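Side-chain contact in uncharacterized protein (Borrelia turicatae, PDB 5VJ4), which is of unknown function but is a putative surface protein of a relapsing fever spirochete, probably a lipoprotein and possibly able to bind lipids: residues Y217-R222 with W240-D245. Numbering follows the deposited sequence.
Sequences YAPRFR and WLDADD. With SO4 (sulfate ion), chain E.
Arg220 and Asp245 form a side-on, two-pronged salt bridge joining the short helix 218-222 to the first turn of helix 243-256. Arg220 NE donates to Asp245 OD2 over 3.0 Å on the syn side of that oxygen, while Arg220 NH2 reaches Asp245 OD1, also at 3.0 Å, from above the carboxylate plane. The two side chains run roughly perpendicular to each other, yet their flat ends are nearly coplanar, 19° apart. An extended run from CG to NE (chi2 173°, chi3 170°) carries the guanidinium across to the acid and sets its NH1 over the centre of the Tyr217 ring, the guanidinium presenting its edge and not its face.

Beside this bridge, Pro219 CB rests on one face of the Asp242 carboxylate, 3.4 Å from Asp242 OD2. Asp242 is the N-cap of helix 243-256: its OD1 accepts from Asp245 N (2.9 Å) and its OD2 from Asp244 N (3.0 Å), both N-H groups approaching the opposite face. A sulfate, probably from the crystallisation liquor, takes the N-H of Ala243 at the same helix end.

The bridge extends into helix 263-301, where Asp283 pairs with Arg220 and Arg286 with Asp245. Arg220 and Arg286 also lie close together, a likeness of charge that Asp245 and Asp283 offset. With Arg220 and Asp245 both buried, this network ties three helices together and probably keeps both residues ionised.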
ATOM      1  N   TYR A 217      -4.021  16.169  -9.913  1.00 47.93           N
ATOM      2  CA  TYR A 217      -4.238  16.361  -8.479  1.00 49.39           C
ATOM      3  C   TYR A 217      -5.078  17.594  -8.176  1.00 48.78           C
ATOM      4  O   TYR A 217      -5.625  17.710  -7.088  1.00 58.29           O
ATOM      5  CB  TYR A 217      -2.898  16.307  -7.689  1.00 49.12           C
ATOM      6  CG  TYR A 217      -2.415  14.870  -7.497  1.00 49.27           C
ATOM      7  CD1 TYR A 217      -1.604  14.260  -8.448  1.00 45.26           C
ATOM      8  CD2 TYR A 217      -2.818  14.101  -6.390  1.00 47.72           C
ATOM      9  CE1 TYR A 217      -1.194  12.931  -8.306  1.00 46.20           C
ATOM     10  CE2 TYR A 217      -2.424  12.763  -6.246  1.00 47.73           C
ATOM     11  CZ  TYR A 217      -1.612  12.180  -7.209  1.00 54.19           C
ATOM     12  OH  TYR A 217      -1.198  10.863  -7.083  1.00 55.62           O
ATOM     13  N   ALA A 218      -5.190  18.507  -9.140  1.00 52.45           N
ATOM     14  CA  ALA A 218      -5.965  19.730  -8.944  1.00 49.85           C
ATOM     15  C   ALA A 218      -7.434  19.438  -8.564  1.00 68.89           C
ATOM     16  O   ALA A 218      -7.876  19.893  -7.491  1.00 63.84           O
ATOM     17  CB  ALA A 218      -5.856  20.626 -10.143  1.00 48.49           C
ATOM     18  N   PRO A 219      -8.168  18.625  -9.384  1.00 50.73           N
ATOM     19  CA  PRO A 219      -9.482  18.180  -8.973  1.00 47.97           C
ATOM     20  C   PRO A 219      -9.514  17.611  -7.559  1.00 64.05           C
ATOM     21  O   PRO A 219     -10.480  17.862  -6.816  1.00 65.67           O
ATOM     22  CB  PRO A 219      -9.760  17.036  -9.931  1.00 46.92           C
ATOM     23  CG  PRO A 219      -9.061  17.414 -11.167  1.00 47.67           C
ATOM     24  CD  PRO A 219      -7.795  17.992 -10.663  1.00 47.64           C
ATOM     25  N   ARG A 220      -8.469  16.854  -7.204  1.00 48.67           N
ATOM     26  CA  ARG A 220      -8.464  16.112  -5.969  1.00 54.88           C
ATOM     27  C   ARG A 220      -8.408  17.049  -4.769  1.00 51.86           C
ATOM     28  O   ARG A 220      -9.031  16.769  -3.738  1.00 77.87           O
ATOM     29  CB  ARG A 220      -7.373  15.037  -5.962  1.00 59.23           C
ATOM     30  CG  ARG A 220      -7.463  14.090  -7.156  1.00 58.78           C
ATOM     31  CD  ARG A 220      -6.283  13.117  -7.234  1.00 49.57           C
ATOM     32  NE  ARG A 220      -6.502  12.077  -8.224  1.00 40.92           N
ATOM     33  CZ  ARG A 220      -5.558  11.542  -8.995  1.00 68.52           C
ATOM     34  NH1 ARG A 220      -4.309  11.950  -8.910  1.00 57.26           N
ATOM     35  NH2 ARG A 220      -5.867  10.603  -9.892  1.00 72.12           N
ATOM     36  N   PHE A 221      -7.715  18.177  -4.930  1.00 60.42           N
ATOM     37  CA  PHE A 221      -7.666  19.209  -3.892  1.00 56.19           C
ATOM     38  C   PHE A 221      -8.958  20.009  -3.904  1.00 60.55           C
ATOM     39  O   PHE A 221      -9.586  20.180  -2.858  1.00 71.28           O
ATOM     40  CB  PHE A 221      -6.486  20.137  -4.097  1.00 45.32           C
ATOM     41  CG  PHE A 221      -5.183  19.587  -3.603  1.00 48.80           C
ATOM     42  CD1 PHE A 221      -4.965  19.377  -2.262  1.00 56.44           C
ATOM     43  CD2 PHE A 221      -4.143  19.333  -4.490  1.00 58.81           C
ATOM     44  CE1 PHE A 221      -3.745  18.884  -1.803  1.00 58.46           C
ATOM     45  CE2 PHE A 221      -2.921  18.840  -4.044  1.00 60.24           C
ATOM     46  CZ  PHE A 221      -2.723  18.611  -2.697  1.00 47.14           C
ATOM     47  N   ARG A 222      -9.362  20.474  -5.091  1.00 46.54           N
ATOM     48  CA  ARG A 222     -10.612  21.217  -5.244  1.00 58.59           C
ATOM     49  C   ARG A 222     -11.797  20.557  -4.557  1.00 63.02           C
ATOM     50  O   ARG A 222     -12.635  21.245  -3.960  1.00 91.22           O
ATOM     51  CB  ARG A 222     -10.948  21.422  -6.703  1.00 60.14           C
ATOM     52  CG  ARG A 222     -10.682  22.825  -7.172  1.00 69.13           C
ATOM     53  CD  ARG A 222     -11.371  23.001  -8.497  1.00 77.29           C
ATOM     54  NE  ARG A 222     -10.616  22.392  -9.588  1.00 74.76           N
ATOM     55  CZ  ARG A 222      -9.557  22.944 -10.180  1.00 83.80           C
ATOM     56  NH1 ARG A 222      -9.078  24.145  -9.780  1.00 60.43           N
ATOM     57  NH2 ARG A 222      -8.985  22.281 -11.187  1.00 75.36           N
ATOM     58  N   TRP A 240     -13.845  10.824  -2.295  1.00 67.38           N
ATOM     59  CA  TRP A 240     -12.671  11.659  -2.531  1.00 61.18           C
ATOM     60  C   TRP A 240     -12.322  11.870  -3.988  1.00 53.47           C
ATOM     61  O   TRP A 240     -11.587  12.805  -4.319  1.00 71.82           O
ATOM     62  CB  TRP A 240     -11.494  11.010  -1.872  1.00 49.84           C
ATOM     63  CG  TRP A 240     -11.637  10.843  -0.433  1.00 55.45           C
ATOM     64  CD1 TRP A 240     -12.186   9.779   0.210  1.00 62.14           C
ATOM     65  CD2 TRP A 240     -11.167  11.738   0.581  1.00 56.96           C
ATOM     66  NE1 TRP A 240     -12.092   9.951   1.581  1.00 56.52           N
ATOM     67  CE2 TRP A 240     -11.470  11.149   1.830  1.00 53.25           C
ATOM     68  CE3 TRP A 240     -10.507  12.979   0.556  1.00 48.58           C
ATOM     69  CZ2 TRP A 240     -11.149  11.767   3.042  1.00 68.04           C
ATOM     70  CZ3 TRP A 240     -10.182  13.593   1.767  1.00 50.17           C
ATOM     71  CH2 TRP A 240     -10.504  12.987   2.993  1.00 57.52           C
ATOM     72  N   LEU A 241     -12.820  10.977  -4.841  1.00 65.33           N
ATOM     73  CA  LEU A 241     -12.639  11.045  -6.298  1.00 57.13           C
ATOM     74  C   LEU A 241     -13.474  12.140  -6.913  1.00 59.98           C
ATOM     75  O   LEU A 241     -14.635  12.312  -6.543  1.00 61.94           O
ATOM     76  CB  LEU A 241     -13.033   9.715  -6.950  1.00 50.25           C
ATOM     77  CG  LEU A 241     -12.387   8.461  -6.316  1.00 51.00           C
ATOM     78  CD1 LEU A 241     -12.714   7.181  -7.047  1.00 55.53           C
ATOM     79  CD2 LEU A 241     -10.887   8.586  -6.246  1.00 42.52           C
ATOM     80  N   ASP A 242     -12.878  12.885  -7.843  1.00 58.20           N
ATOM     81  CA  ASP A 242     -13.638  13.812  -8.687  1.00 57.62           C
ATOM     82  C   ASP A 242     -14.242  13.061  -9.892  1.00 63.69           C
ATOM     83  O   ASP A 242     -14.040  11.852 -10.057  1.00 55.62           O
ATOM     84  CB  ASP A 242     -12.731  14.934  -9.182  1.00 64.31           C
ATOM     85  CG  ASP A 242     -11.978  14.556 -10.434  1.00 81.28           C
ATOM     86  OD1 ASP A 242     -11.257  13.532 -10.370  1.00 82.01           O
ATOM     87  OD2 ASP A 242     -12.144  15.259 -11.476  1.00 67.86           O
ATOM     88  N   ALA A 243     -14.929  13.789 -10.763  1.00 63.79           N
ATOM     89  CA  ALA A 243     -15.554  13.173 -11.919  1.00 60.04           C
ATOM     90  C   ALA A 243     -14.566  12.392 -12.785  1.00 67.92           C
ATOM     91  O   ALA A 243     -14.836  11.244 -13.172  1.00 69.11           O
ATOM     92  CB  ALA A 243     -16.295  14.214 -12.724  1.00 47.42           C
ATOM     93  N   ASP A 244     -13.416  13.002 -13.056  1.00 60.84           N
ATOM     94  CA  ASP A 244     -12.380  12.362 -13.862  1.00 60.88           C
ATOM     95  C   ASP A 244     -11.930  11.069 -13.240  1.00 54.91           C
ATOM     96  O   ASP A 244     -11.843  10.034 -13.928  1.00 55.01           O
ATOM     97  CB  ASP A 244     -11.175  13.287 -14.050  1.00 82.72           C
ATOM     98  CG  ASP A 244     -11.451  14.439 -15.004  1.00 84.38           C
ATOM     99  OD1 ASP A 244     -12.365  14.334 -15.865  1.00 88.09           O
ATOM    100  OD2 ASP A 244     -10.737  15.455 -14.873  1.00 78.54           O
ATOM    101  N   ASP A 245     -11.653  11.121 -11.938  1.00 52.68           N
ATOM    102  CA  ASP A 245     -11.273   9.920 -11.214  1.00 51.30           C
ATOM    103  C   ASP A 245     -12.361   8.864 -11.301  1.00 47.75           C
ATOM    104  O   ASP A 245     -12.068   7.718 -11.653  1.00 61.71           O
ATOM    105  CB  ASP A 245     -10.902  10.241  -9.784  1.00 61.89           C
ATOM    106  CG  ASP A 245      -9.605  11.035  -9.682  1.00 72.28           C
ATOM    107  OD1 ASP A 245      -8.762  10.932 -10.593  1.00 78.06           O
ATOM    108  OD2 ASP A 245      -9.426  11.780  -8.692  1.00 70.00           O
TER
HETATM  109  S   SO4 E 503     -16.914  16.543  -8.787  0.85 84.19           S
HETATM  110  O1  SO4 E 503     -17.884  16.855  -9.866  0.85 76.63           O
HETATM  111  O2  SO4 E 503     -17.146  15.161  -8.329  0.85 70.65           O
HETATM  112  O3  SO4 E 503     -17.025  17.471  -7.628  0.85 80.52           O
HETATM  113  O4  SO4 E 503     -15.551  16.590  -9.346  0.85 96.27           O